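Local coordinates for hypothetical protein (PDB 4M1A) that is of unknown function but belongs to the DUF1904 family of the MIF clan and assembles as a trimer of alpha/beta subunits, at residues A9-V14 and F38-T43; A19-E24 and A75-R80; L55-V60 and I88-F93. All coordinates share one frame; numbering follows the deposited sequence.

Contact 1. Residues A9-V14 and F38-T43; sequences AEKEKV and FEYVET
Lys-11 lies across the ring of Tyr-40, the two side chains meeting at about a right angle. Its CB stands over the ring centre in a CH-pi contact, 3.9 Å from the centroid and 10° off the normal. A bend at chi3 (-73°) then drops CE to 3.5 Å from Tyr-40 CE2. Packing continues at the edge of the ring, where Val-14 CG2 is 4.0 Å from Tyr-40 CD1 and Ala-9 O lies in plane, 3.2 Å from Tyr-40 CE1.

The polar contacts begin with Tyr-40 OH, which donates to Glu-42 OE1 (2.7 Å), coming from above the carboxylate plane. One water accepts from Lys-11 NZ and donates to that same OE1; another accepts from Lys-11 N and makes a longer bond, 3.3 Å, to Tyr-40 OH. With an alanine in place of Tyr-40, the aliphatic part of Lys-11 would probably lose its platform and Glu-42 OE1 its hydroxyl donor.

The contact lays the start of helix 11-17 on strand 37-47, with Val-14 also reaching Val-6 of strand 3-7, while residues 38-41 pair with an antiparallel strand of the second subunit and carry the sheet across the interface.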
ATOM      1  N   ALA A   9      -7.728  -9.771   8.142  1.00 22.02           N
ATOM      2  CA  ALA A   9      -8.329 -11.107   8.220  1.00 21.77           C
ATOM      3  C   ALA A   9      -7.237 -12.104   8.396  1.00 23.51           C
ATOM      4  O   ALA A   9      -6.135 -11.918   7.931  1.00 19.69           O
ATOM      5  CB  ALA A   9      -9.127 -11.422   6.898  1.00 22.71           C
ATOM      6  N   GLU A  10      -7.584 -13.268   8.939  1.00 22.18           N
ATOM      7  CA  GLU A  10      -6.643 -14.402   9.017  1.00 24.43           C
ATOM      8  C   GLU A  10      -6.218 -14.855   7.652  1.00 20.85           C
ATOM      9  O   GLU A  10      -7.030 -14.924   6.732  1.00 19.06           O
ATOM     10  CB  GLU A  10      -7.344 -15.565   9.772  1.00 30.69           C
ATOM     11  CG  GLU A  10      -7.465 -15.352  11.270  1.00 43.78           C
ATOM     12  CD  GLU A  10      -8.897 -15.194  11.761  1.00 62.44           C
ATOM     13  OE1 GLU A  10      -9.612 -14.279  11.264  1.00 86.81           O
ATOM     14  OE2 GLU A  10      -9.309 -15.978  12.653  1.00 67.75           O
ATOM     15  N   LYS A  11      -4.934 -15.219   7.523  1.00 20.33           N
ATOM     16  CA  LYS A  11      -4.340 -15.646   6.277  1.00 20.92           C
ATOM     17  C   LYS A  11      -5.108 -16.794   5.627  1.00 22.49           C
ATOM     18  O   LYS A  11      -5.334 -16.813   4.410  1.00 18.39           O
ATOM     19  CB  LYS A  11      -2.903 -16.009   6.527  1.00 22.97           C
ATOM     20  CG  LYS A  11      -2.112 -16.366   5.316  1.00 27.37           C
ATOM     21  CD  LYS A  11      -0.645 -16.781   5.628  1.00 30.49           C
ATOM     22  CE  LYS A  11       0.211 -15.587   6.013  1.00 36.53           C
ATOM     23  NZ  LYS A  11       1.465 -15.868   6.817  1.00 38.33           N
ATOM     24  N   GLU A  12      -5.480 -17.785   6.432  1.00 20.47           N
ATOM     25  CA  GLU A  12      -6.221 -18.912   5.845  1.00 19.77           C
ATOM     26  C   GLU A  12      -7.593 -18.522   5.317  1.00 18.73           C
ATOM     27  O   GLU A  12      -8.010 -19.151   4.317  1.00 21.43           O
ATOM     28  CB  GLU A  12      -6.376 -20.039   6.891  1.00 27.06           C
ATOM     29  CG  GLU A  12      -7.211 -21.236   6.450  1.00 33.65           C
ATOM     30  CD  GLU A  12      -7.533 -22.093   7.704  1.00 45.61           C
ATOM     31  OE1 GLU A  12      -6.627 -22.193   8.569  1.00 42.98           O
ATOM     32  OE2 GLU A  12      -8.693 -22.555   7.881  1.00 49.01           O
ATOM     33  N   LYS A  13      -8.250 -17.552   5.966  1.00 18.58           N
ATOM     34  CA  LYS A  13      -9.567 -16.982   5.502  1.00 20.49           C
ATOM     35  C   LYS A  13      -9.412 -16.250   4.159  1.00 20.46           C
ATOM     36  O   LYS A  13     -10.264 -16.404   3.241  1.00 16.43           O
ATOM     37  CB  LYS A  13     -10.271 -16.146   6.570  1.00 23.10           C
ATOM     38  CG  LYS A  13     -10.542 -16.886   7.891  1.00 27.00           C
ATOM     39  CD  LYS A  13     -11.316 -18.157   7.567  1.00 34.06           C
ATOM     40  CE  LYS A  13     -11.904 -18.785   8.859  1.00 45.88           C
ATOM     41  NZ  LYS A  13     -11.516 -20.204   8.923  1.00 48.89           N
ATOM     42  N   VAL A  14      -8.274 -15.544   3.990  1.00 17.83           N
ATOM     43  CA  VAL A  14      -7.970 -14.928   2.688  1.00 17.77           C
ATOM     44  C   VAL A  14      -7.786 -15.991   1.603  1.00 16.68           C
ATOM     45  O   VAL A  14      -8.293 -15.921   0.427  1.00 15.62           O
ATOM     46  CB  VAL A  14      -6.742 -13.986   2.800  1.00 18.20           C
ATOM     47  CG1 VAL A  14      -6.469 -13.372   1.437  1.00 20.29           C
ATOM     48  CG2 VAL A  14      -7.013 -12.945   3.849  1.00 18.61           C
ATOM     49  N   PHE A  38      -4.363 -12.095  -5.797  1.00 14.32           N
ATOM     50  CA  PHE A  38      -4.918 -11.941  -4.465  1.00 15.10           C
ATOM     51  C   PHE A  38      -3.796 -12.066  -3.463  1.00 15.20           C
ATOM     52  O   PHE A  38      -2.988 -13.051  -3.535  1.00 16.16           O
ATOM     53  CB  PHE A  38      -5.957 -13.008  -4.186  1.00 15.95           C
ATOM     54  CG  PHE A  38      -7.012 -13.111  -5.232  1.00 15.25           C
ATOM     55  CD1 PHE A  38      -8.168 -12.329  -5.158  1.00 16.26           C
ATOM     56  CD2 PHE A  38      -6.831 -13.964  -6.311  1.00 17.24           C
ATOM     57  CE1 PHE A  38      -9.140 -12.416  -6.165  1.00 19.13           C
ATOM     58  CE2 PHE A  38      -7.802 -14.058  -7.283  1.00 18.93           C
ATOM     59  CZ  PHE A  38      -8.937 -13.254  -7.210  1.00 16.87           C
ATOM     60  N   GLU A  39      -3.792 -11.157  -2.500  1.00 15.48           N
ATOM     61  CA  GLU A  39      -2.813 -11.221  -1.398  1.00 17.06           C
ATOM     62  C   GLU A  39      -3.434 -11.048  -0.060  1.00 17.04           C
ATOM     63  O   GLU A  39      -4.340 -10.215   0.127  1.00 19.23           O
ATOM     64  CB  GLU A  39      -1.857 -10.058  -1.529  1.00 18.04           C
ATOM     65  CG  GLU A  39      -1.038 -10.092  -2.714  1.00 21.51           C
ATOM     66  CD  GLU A  39      -0.327  -8.747  -2.910  1.00 23.54           C
ATOM     67  OE1 GLU A  39       0.625  -8.479  -2.105  1.00 23.34           O
ATOM     68  OE2 GLU A  39      -0.712  -8.000  -3.862  1.00 21.03           O
ATOM     69  N   TYR A  40      -2.916 -11.762   0.905  1.00 16.82           N
ATOM     70  CA  TYR A  40      -2.990 -11.419   2.306  1.00 15.99           C
ATOM     71  C   TYR A  40      -1.832 -10.437   2.587  1.00 15.10           C
ATOM     72  O   TYR A  40      -0.688 -10.731   2.211  1.00 17.40           O
ATOM     73  CB  TYR A  40      -2.780 -12.698   3.143  1.00 17.21           C
ATOM     74  CG  TYR A  40      -2.433 -12.470   4.582  1.00 15.24           C
ATOM     75  CD1 TYR A  40      -3.409 -12.303   5.523  1.00 16.89           C
ATOM     76  CD2 TYR A  40      -1.108 -12.447   5.029  1.00 18.40           C
ATOM     77  CE1 TYR A  40      -3.092 -12.100   6.849  1.00 17.93           C
ATOM     78  CE2 TYR A  40      -0.795 -12.224   6.379  1.00 16.98           C
ATOM     79  CZ  TYR A  40      -1.775 -12.134   7.278  1.00 19.29           C
ATOM     80  OH  TYR A  40      -1.504 -11.944   8.624  1.00 22.73           O
ATOM     81  N   VAL A  41      -2.119  -9.331   3.236  1.00 15.68           N
ATOM     82  CA  VAL A  41      -1.097  -8.336   3.611  1.00 15.65           C
ATOM     83  C   VAL A  41      -0.893  -8.431   5.136  1.00 15.13           C
ATOM     84  O   VAL A  41      -1.858  -8.357   5.873  1.00 16.77           O
ATOM     85  CB  VAL A  41      -1.499  -6.886   3.243  1.00 18.73           C
ATOM     86  CG1 VAL A  41      -0.303  -6.000   3.514  1.00 20.43           C
ATOM     87  CG2 VAL A  41      -1.900  -6.861   1.762  1.00 20.93           C
ATOM     88  N   GLU A  42       0.342  -8.594   5.568  1.00 15.09           N
ATOM     89  CA  GLU A  42       0.674  -8.761   6.965  1.00 17.51           C
ATOM     90  C   GLU A  42       0.738  -7.382   7.629  1.00 16.17           C
ATOM     91  O   GLU A  42       1.657  -6.531   7.397  1.00 15.47           O
ATOM     92  CB  GLU A  42       1.978  -9.466   7.107  1.00 17.51           C
ATOM     93  CG  GLU A  42       2.391  -9.652   8.564  1.00 18.29           C
ATOM     94  CD  GLU A  42       1.386 -10.465   9.330  1.00 22.54           C
ATOM     95  OE1 GLU A  42       1.155 -11.602   8.875  1.00 22.58           O
ATOM     96  OE2 GLU A  42       0.834  -9.937  10.325  1.00 21.29           O
ATOM     97  N   THR A  43      -0.278  -7.177   8.429  1.00 17.21           N
ATOM     98  CA  THR A  43      -0.415  -5.937   9.218  1.00 17.92           C
ATOM     99  C   THR A  43      -1.049  -6.242  10.558  1.00 17.88           C
ATOM    100  O   THR A  43      -1.665  -7.305  10.755  1.00 16.74           O
ATOM    101  CB  THR A  43      -1.212  -4.754   8.543  1.00 20.95           C
ATOM    102  OG1 THR A  43      -2.620  -4.889   8.714  1.00 20.94           O
ATOM    103  CG2 THR A  43      -0.886  -4.578   7.093  1.00 20.97           C
TER
HETATM  104  O   HOH W   1       2.742 -13.251   7.196  1.00 21.28           O
HETATM  105  O   HOH W   2      -3.068 -14.564   9.788  1.00 26.39           O

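Contact 2. Residues A19-E24 and A75-R80; sequences AGLADE and ALFTER
Leu-21 and Glu-24, one turn apart on helix 21-29, face Leu-76, Phe-77 and Arg-80 of helix 67-82 across well-separated backbones, the CA of Leu-21 lying 9.5 Å from the CA of Phe-77 and the CA of Glu-24 9.1 Å from that of Leu-76. The gap is bridged by side chains alone.

Leu-21 does most of the bridging, and mainly through one methyl. With CG anti to the backbone N (chi1 -170°), the side chain reaches over to the other helix and CD1 settles among three partners. It lies 3.9 Å from Leu-76 CD2, the two leucines sliding past each other in opposite directions. It comes to 4.1 Å from Phe-77 CE1, at the edge of a ring whose side chain runs at about a right angle to that of Leu-21. It also approaches Arg-80 NH1, again at 4.1 Å. Leu-76 works both ways: while CD2 meets Leu-21, CD1 lies over one face of the Arg-80 guanidinium, 4.0 Å above its plane. The Glu-24 side chain crosses that of Leu-76 at a slant, though the closest approach is too short to be trusted.

Phe-77 also meets Phe-17 edge-to-face and reaches Ile-58, Val-60 and Ile-91 of the sheet, while Leu-21 touches Phe-38 of strand 37-47: the two helices pack together beside the sheet.

The chemistry is graded, from a buried leucine-phenylalanine centre to a charged margin, where Glu-24 OE2 and Arg-80 NH2 are 5.9 Å apart: opposite charges that may attract at a distance but form no salt bridge, so apolar packing makes the contact.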
ATOM      1  N   ALA A  19     -11.195 -18.980  -3.325  1.00 20.34           N
ATOM      2  CA  ALA A  19     -11.704 -20.213  -4.045  1.00 20.54           C
ATOM      3  C   ALA A  19     -12.778 -19.769  -5.015  1.00 18.84           C
ATOM      4  O   ALA A  19     -13.795 -19.223  -4.604  1.00 19.98           O
ATOM      5  CB  ALA A  19     -12.231 -21.241  -3.041  1.00 25.16           C
ATOM      6  N   GLY A  20     -12.541 -20.009  -6.291  1.00 20.52           N
ATOM      7  CA  GLY A  20     -13.505 -19.670  -7.373  1.00 24.71           C
ATOM      8  C   GLY A  20     -13.589 -18.187  -7.721  1.00 22.95           C
ATOM      9  O   GLY A  20     -14.369 -17.783  -8.606  1.00 20.57           O
ATOM     10  N   LEU A  21     -12.817 -17.350  -6.993  1.00 18.14           N
ATOM     11  CA  LEU A  21     -13.107 -15.920  -6.971  1.00 19.14           C
ATOM     12  C   LEU A  21     -12.722 -15.264  -8.278  1.00 18.04           C
ATOM     13  O   LEU A  21     -13.452 -14.382  -8.777  1.00 18.38           O
ATOM     14  CB  LEU A  21     -12.379 -15.196  -5.803  1.00 18.40           C
ATOM     15  CG  LEU A  21     -12.794 -13.747  -5.556  1.00 17.70           C
ATOM     16  CD1 LEU A  21     -14.323 -13.570  -5.372  1.00 20.38           C
ATOM     17  CD2 LEU A  21     -12.054 -13.332  -4.311  1.00 19.59           C
ATOM     18  N   ALA A  22     -11.630 -15.678  -8.866  1.00 21.22           N
ATOM     19  CA  ALA A  22     -11.176 -15.036 -10.096  1.00 21.90           C
ATOM     20  C   ALA A  22     -12.145 -15.329 -11.249  1.00 25.21           C
ATOM     21  O   ALA A  22     -12.289 -14.498 -12.099  1.00 20.44           O
ATOM     22  CB  ALA A  22      -9.809 -15.485 -10.493  1.00 22.33           C
ATOM     23  N   ASP A  23     -12.761 -16.536 -11.277  1.00 24.89           N
ATOM     24  CA  ASP A  23     -13.861 -16.811 -12.262  1.00 25.70           C
ATOM     25  C   ASP A  23     -14.954 -15.807 -12.128  1.00 22.17           C
ATOM     26  O   ASP A  23     -15.415 -15.215 -13.111  1.00 21.26           O
ATOM     27  CB  ASP A  23     -14.511 -18.177 -11.984  1.00 27.50           C
ATOM     28  CG  ASP A  23     -13.525 -19.317 -12.022  1.00 33.53           C
ATOM     29  OD1 ASP A  23     -12.611 -19.225 -12.910  1.00 31.72           O
ATOM     30  OD2 ASP A  23     -13.725 -20.303 -11.172  1.00 37.95           O
ATOM     31  N   GLU A  24     -15.480 -15.626 -10.920  1.00 21.07           N
ATOM     32  CA  GLU A  24     -16.582 -14.703 -10.737  1.00 21.28           C
ATOM     33  C   GLU A  24     -16.198 -13.305 -11.053  1.00 21.80           C
ATOM     34  O   GLU A  24     -16.907 -12.517 -11.690  1.00 20.50           O
ATOM     35  CB  GLU A  24     -17.051 -14.715  -9.268  1.00 24.45           C
ATOM     36  CG  GLU A  24     -18.076 -13.618  -8.949  1.00 28.92           C
ATOM     37  CD  GLU A  24     -19.493 -13.818  -9.534  1.00 30.48           C
ATOM     38  OE1 GLU A  24     -19.700 -14.548 -10.544  1.00 30.13           O
ATOM     39  OE2 GLU A  24     -20.375 -13.164  -8.994  1.00 33.20           O
ATOM     40  N   ALA A  75     -20.383  -5.696  -3.549  1.00 20.65           N
ATOM     41  CA  ALA A  75     -21.452  -6.510  -2.946  1.00 22.60           C
ATOM     42  C   ALA A  75     -20.977  -7.944  -2.722  1.00 17.82           C
ATOM     43  O   ALA A  75     -21.222  -8.525  -1.673  1.00 19.14           O
ATOM     44  CB  ALA A  75     -22.721  -6.435  -3.838  1.00 23.32           C
ATOM     45  N   LEU A  76     -20.303  -8.496  -3.708  1.00 17.30           N
ATOM     46  CA  LEU A  76     -19.801  -9.871  -3.694  1.00 17.98           C
ATOM     47  C   LEU A  76     -18.811 -10.047  -2.519  1.00 20.42           C
ATOM     48  O   LEU A  76     -18.927 -10.946  -1.707  1.00 19.05           O
ATOM     49  CB  LEU A  76     -19.129 -10.205  -4.965  1.00 18.44           C
ATOM     50  CG  LEU A  76     -18.567 -11.653  -5.052  1.00 23.17           C
ATOM     51  CD1 LEU A  76     -19.638 -12.745  -4.883  1.00 23.84           C
ATOM     52  CD2 LEU A  76     -17.741 -11.852  -6.305  1.00 26.20           C
ATOM     53  N   PHE A  77     -17.857  -9.122  -2.440  1.00 18.15           N
ATOM     54  CA  PHE A  77     -16.854  -9.222  -1.383  1.00 18.12           C
ATOM     55  C   PHE A  77     -17.486  -9.114  -0.015  1.00 16.57           C
ATOM     56  O   PHE A  77     -17.113  -9.876   0.913  1.00 18.22           O
ATOM     57  CB  PHE A  77     -15.762  -8.144  -1.580  1.00 16.85           C
ATOM     58  CG  PHE A  77     -14.765  -8.393  -2.678  1.00 16.15           C
ATOM     59  CD1 PHE A  77     -14.793  -9.453  -3.544  1.00 16.84           C
ATOM     60  CD2 PHE A  77     -13.734  -7.425  -2.910  1.00 15.03           C
ATOM     61  CE1 PHE A  77     -13.817  -9.618  -4.519  1.00 18.24           C
ATOM     62  CE2 PHE A  77     -12.825  -7.599  -3.886  1.00 14.09           C
ATOM     63  CZ  PHE A  77     -12.846  -8.668  -4.721  1.00 16.28           C
ATOM     64  N   THR A  78     -18.448  -8.219   0.155  1.00 17.37           N
ATOM     65  CA  THR A  78     -19.075  -7.971   1.404  1.00 18.69           C
ATOM     66  C   THR A  78     -19.884  -9.164   1.838  1.00 19.54           C
ATOM     67  O   THR A  78     -19.739  -9.621   2.953  1.00 19.24           O
ATOM     68  CB  THR A  78     -19.927  -6.717   1.396  1.00 19.48           C
ATOM     69  OG1 THR A  78     -19.069  -5.609   0.980  1.00 22.52           O
ATOM     70  CG2 THR A  78     -20.529  -6.399   2.743  1.00 22.96           C
ATOM     71  N   GLU A  79     -20.649  -9.690   0.912  1.00 21.49           N
ATOM     72  CA  GLU A  79     -21.461 -10.916   1.181  1.00 22.52           C
ATOM     73  C   GLU A  79     -20.612 -12.111   1.578  1.00 21.45           C
ATOM     74  O   GLU A  79     -20.951 -12.809   2.548  1.00 22.97           O
ATOM     75  CB  GLU A  79     -22.309 -11.265  -0.053  1.00 25.29           C
ATOM     76  CG  GLU A  79     -23.504 -10.375  -0.198  1.00 36.01           C
ATOM     77  CD  GLU A  79     -24.314 -10.660  -1.492  1.00 50.82           C
ATOM     78  OE1 GLU A  79     -23.853 -11.434  -2.387  1.00 46.35           O
ATOM     79  OE2 GLU A  79     -25.432 -10.085  -1.606  1.00 62.50           O
ATOM     80  N   ARG A  80     -19.511 -12.350   0.894  1.00 19.37           N
ATOM     81  CA  ARG A  80     -18.624 -13.425   1.205  1.00 18.94           C
ATOM     82  C   ARG A  80     -17.984 -13.292   2.588  1.00 25.56           C
ATOM     83  O   ARG A  80     -17.986 -14.273   3.387  1.00 22.08           O
ATOM     84  CB  ARG A  80     -17.567 -13.619   0.112  1.00 22.15           C
ATOM     85  CG  ARG A  80     -18.077 -14.140  -1.231  1.00 30.40           C
ATOM     86  CD  ARG A  80     -18.486 -15.648  -1.111  1.00 30.43           C
ATOM     87  NE  ARG A  80     -19.102 -16.124  -2.350  1.00 28.75           N
ATOM     88  CZ  ARG A  80     -18.423 -16.334  -3.469  1.00 35.01           C
ATOM     89  NH1 ARG A  80     -17.087 -16.083  -3.565  1.00 30.98           N
ATOM     90  NH2 ARG A  80     -19.088 -16.751  -4.518  1.00 33.01           N
TER

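Contact 3. Residues L55-V60 and I88-F93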
ATOM      1  N   LEU A  55     -10.706  -4.082  10.999  1.00 37.41           N
ATOM      2  CA  LEU A  55     -11.841  -4.456  10.180  1.00 30.12           C
ATOM      3  C   LEU A  55     -11.274  -5.346   9.088  1.00 28.96           C
ATOM      4  O   LEU A  55     -10.077  -5.514   9.053  1.00 28.80           O
ATOM      5  CB  LEU A  55     -12.480  -3.186   9.682  1.00 34.78           C
ATOM      6  CG  LEU A  55     -11.875  -2.241   8.642  1.00 35.99           C
ATOM      7  CD1 LEU A  55     -12.530  -0.880   8.876  1.00 41.96           C
ATOM      8  CD2 LEU A  55     -10.381  -2.047   8.741  1.00 37.06           C
ATOM      9  N   VAL A  56     -12.074  -5.812   8.141  1.00 20.18           N
ATOM     10  CA  VAL A  56     -11.525  -6.475   6.948  1.00 18.34           C
ATOM     11  C   VAL A  56     -11.446  -5.357   5.904  1.00 17.40           C
ATOM     12  O   VAL A  56     -12.448  -4.673   5.643  1.00 20.78           O
ATOM     13  CB  VAL A  56     -12.367  -7.617   6.458  1.00 19.52           C
ATOM     14  CG1 VAL A  56     -11.752  -8.133   5.174  1.00 18.76           C
ATOM     15  CG2 VAL A  56     -12.391  -8.672   7.566  1.00 23.84           C
ATOM     16  N   PHE A  57     -10.229  -5.040   5.476  1.00 18.09           N
ATOM     17  CA  PHE A  57      -9.986  -3.939   4.534  1.00 17.43           C
ATOM     18  C   PHE A  57      -9.394  -4.488   3.221  1.00 15.43           C
ATOM     19  O   PHE A  57      -8.329  -5.116   3.218  1.00 16.83           O
ATOM     20  CB  PHE A  57      -9.057  -2.884   5.168  1.00 18.14           C
ATOM     21  CG  PHE A  57      -8.921  -1.630   4.368  1.00 19.75           C
ATOM     22  CD1 PHE A  57      -8.107  -1.552   3.290  1.00 21.06           C
ATOM     23  CD2 PHE A  57      -9.544  -0.450   4.791  1.00 25.77           C
ATOM     24  CE1 PHE A  57      -7.994  -0.391   2.534  1.00 22.33           C
ATOM     25  CE2 PHE A  57      -9.366   0.739   4.070  1.00 24.78           C
ATOM     26  CZ  PHE A  57      -8.597   0.749   2.963  1.00 24.23           C
ATOM     27  N   ILE A  58     -10.108  -4.250   2.122  1.00 14.37           N
ATOM     28  CA  ILE A  58      -9.814  -4.790   0.847  1.00 14.53           C
ATOM     29  C   ILE A  58      -9.518  -3.694  -0.130  1.00 15.47           C
ATOM     30  O   ILE A  58     -10.326  -2.730  -0.287  1.00 16.69           O
ATOM     31  CB  ILE A  58     -10.943  -5.700   0.304  1.00 14.12           C
ATOM     32  CG1 ILE A  58     -11.260  -6.742   1.311  1.00 17.01           C
ATOM     33  CG2 ILE A  58     -10.542  -6.344  -1.067  1.00 14.60           C
ATOM     34  CD1 ILE A  58     -12.578  -7.488   1.042  1.00 17.52           C
ATOM     35  N   GLU A  59      -8.337  -3.791  -0.767  1.00 14.65           N
ATOM     36  CA  GLU A  59      -7.972  -2.859  -1.851  1.00 15.67           C
ATOM     37  C   GLU A  59      -8.076  -3.590  -3.169  1.00 15.72           C
ATOM     38  O   GLU A  59      -7.672  -4.763  -3.250  1.00 16.37           O
ATOM     39  CB  GLU A  59      -6.545  -2.343  -1.640  1.00 16.82           C
ATOM     40  CG  GLU A  59      -6.367  -1.548  -0.401  1.00 20.18           C
ATOM     41  CD  GLU A  59      -4.928  -1.397   0.154  1.00 27.11           C
ATOM     42  OE1 GLU A  59      -4.158  -2.427   0.233  1.00 25.74           O
ATOM     43  OE2 GLU A  59      -4.674  -0.213   0.614  1.00 29.93           O
ATOM     44  N   VAL A  60      -8.626  -2.944  -4.198  1.00 14.51           N
ATOM     45  CA  VAL A  60      -8.689  -3.480  -5.536  1.00 15.87           C
ATOM     46  C   VAL A  60      -7.911  -2.496  -6.414  1.00 16.46           C
ATOM     47  O   VAL A  60      -8.361  -1.353  -6.628  1.00 19.06           O
ATOM     48  CB  VAL A  60     -10.132  -3.556  -6.027  1.00 16.32           C
ATOM     49  CG1 VAL A  60     -10.189  -4.015  -7.456  1.00 16.77           C
ATOM     50  CG2 VAL A  60     -10.918  -4.529  -5.117  1.00 18.28           C
ATOM     51  N   ILE A  88     -16.549  -5.018  10.263  1.00 23.33           N
ATOM     52  CA  ILE A  88     -16.862  -4.143   9.165  1.00 24.40           C
ATOM     53  C   ILE A  88     -15.979  -4.624   7.950  1.00 24.84           C
ATOM     54  O   ILE A  88     -14.824  -5.081   8.133  1.00 22.74           O
ATOM     55  CB  ILE A  88     -16.442  -2.716   9.544  1.00 28.53           C
ATOM     56  CG1 ILE A  88     -17.327  -2.137  10.684  1.00 34.96           C
ATOM     57  CG2 ILE A  88     -16.425  -1.790   8.358  1.00 29.52           C
ATOM     58  CD1 ILE A  88     -16.710  -0.856  11.237  1.00 39.40           C
ATOM     59  N   VAL A  89     -16.572  -4.608   6.762  1.00 20.80           N
ATOM     60  CA  VAL A  89     -15.854  -4.923   5.542  1.00 22.34           C
ATOM     61  C   VAL A  89     -15.744  -3.647   4.745  1.00 21.46           C
ATOM     62  O   VAL A  89     -16.770  -3.045   4.376  1.00 20.60           O
ATOM     63  CB  VAL A  89     -16.564  -6.008   4.683  1.00 21.22           C
ATOM     64  CG1 VAL A  89     -15.711  -6.297   3.474  1.00 22.77           C
ATOM     65  CG2 VAL A  89     -16.733  -7.272   5.503  1.00 25.46           C
ATOM     66  N   THR A  90     -14.518  -3.156   4.577  1.00 18.19           N
ATOM     67  CA  THR A  90     -14.248  -1.915   3.848  1.00 18.80           C
ATOM     68  C   THR A  90     -13.483  -2.216   2.570  1.00 17.82           C
ATOM     69  O   THR A  90     -12.569  -3.075   2.583  1.00 17.68           O
ATOM     70  CB  THR A  90     -13.472  -0.929   4.764  1.00 20.87           C
ATOM     71  OG1 THR A  90     -14.362  -0.566   5.811  1.00 23.22           O
ATOM     72  CG2 THR A  90     -13.047   0.292   4.001  1.00 21.18           C
ATOM     73  N   ILE A  91     -13.902  -1.595   1.448  1.00 17.54           N
ATOM     74  CA  ILE A  91     -13.351  -1.850   0.140  1.00 16.55           C
ATOM     75  C   ILE A  91     -12.999  -0.558  -0.566  1.00 18.10           C
ATOM     76  O   ILE A  91     -13.851   0.375  -0.603  1.00 17.88           O
ATOM     77  CB  ILE A  91     -14.292  -2.640  -0.743  1.00 17.61           C
ATOM     78  CG1 ILE A  91     -14.764  -3.878  -0.020  1.00 22.05           C
ATOM     79  CG2 ILE A  91     -13.567  -3.101  -1.994  1.00 19.13           C
ATOM     80  CD1 ILE A  91     -15.938  -4.500  -0.695  1.00 21.86           C
ATOM     81  N   VAL A  92     -11.748  -0.427  -1.025  1.00 16.58           N
ATOM     82  CA  VAL A  92     -11.351   0.732  -1.755  1.00 19.49           C
ATOM     83  C   VAL A  92     -10.886   0.334  -3.132  1.00 18.31           C
ATOM     84  O   VAL A  92     -10.045  -0.553  -3.255  1.00 20.74           O
ATOM     85  CB  VAL A  92     -10.237   1.474  -0.987  1.00 24.57           C
ATOM     86  CG1 VAL A  92     -10.016   2.819  -1.648  1.00 28.19           C
ATOM     87  CG2 VAL A  92     -10.708   1.681   0.456  1.00 31.50           C
ATOM     88  N   PHE A  93     -11.382   0.996  -4.171  1.00 18.19           N
ATOM     89  CA  PHE A  93     -10.910   0.762  -5.519  1.00 15.51           C
ATOM     90  C   PHE A  93      -9.859   1.845  -5.883  1.00 19.19           C
ATOM     91  O   PHE A  93     -10.121   3.036  -5.693  1.00 20.50           O
ATOM     92  CB  PHE A  93     -12.044   0.795  -6.504  1.00 17.87           C
ATOM     93  CG  PHE A  93     -12.986  -0.422  -6.346  1.00 16.09           C
ATOM     94  CD1 PHE A  93     -13.939  -0.437  -5.378  1.00 19.52           C
ATOM     95  CD2 PHE A  93     -12.829  -1.509  -7.148  1.00 18.07           C
ATOM     96  CE1 PHE A  93     -14.773  -1.553  -5.208  1.00 20.55           C
ATOM     97  CE2 PHE A  93     -13.662  -2.633  -6.989  1.00 19.38           C
ATOM     98  CZ  PHE A  93     -14.578  -2.645  -6.004  1.00 18.52           C
TER
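Val-56 and Val-89 begin a run of five parallel bridges between the two strands of a beta-alpha-beta unit, whose crossover is helix 67-82. The axes of strands 56-60 and 89-93 come within 4.7 Å, 16° off parallel.

Backbone hydrogen bonds follow the regular parallel pattern. Val-56 N binds Ile-88 O, and Val-56 O takes Thr-90 N (2.8 Å, nearly straight at 175°); Ile-58 bonds in the same way to Thr-90 O and Val-92 N, Val-60 N to Val-92 O, and the ladder goes on from Val-60 to Asn-94. Weaker CA-H...O contacts fill in between, the shortest from Ile-91 CA to Ile-58 O at 3.2 Å.

Apolar packing divides between the faces. Val-56, Ile-58, Val-60, Val-89, Ile-91 and Phe-93 lie on the face that carries helix 67-82, where Trp-81 touches Ile-58 and Val-89. On the reverse, CG of Phe-57 stands opposite its backbone N (chi1 -171°), which takes the ring to the partner strand: CD2 lies 3.7 Å from Thr-90 CG2, and CZ is pressed to 3.4 Å from Val-92 CG2. Thr-90 splits its branches, CG2 to that ring and OG1 to Leu-55 CD1 at 3.6 Å.

This face meets the third subunit, whose His-3 stands edge-to-face with Phe-57 and whose Arg-5 forms a salt bridge with Glu-59, also paired with Arg-7 of its own chain. Residues 90-92 pair with an antiparallel strand of that subunit, extending the sheet.

Val-60 and Phe-93 point the same way, side by side: Val-60 CB is 3.6 Å from Phe-93 CD2, and its CG2 lies off-centre over the ring, 4.3 Å from the centroid.

Overall arrangement
All three contacts gather round one sheet. Contact 3 forms its strand pair at one end within this chain; contact 1 sets helix 11-17 on strand 37-47, separated from strand 56-62 by strand 3-7, with centres 12 Å apart and no direct touch. Contact 2 joins two of the helices, 21-29 and 67-82, packed against this sheet and touches both others. With contact 1, 15 Å away between centres, Leu-21 CD2 meets Phe-38 CE1 at 3.6 Å. With contact 3, 13 Å away between centres, Phe-77 CE2 lies 3.8 Å from Val-60 CG2. Contacts 1 and 2 reach the second subunit, and all three reach the third, contact 2 through Thr-78 alone, so the same core is tied into the trimer.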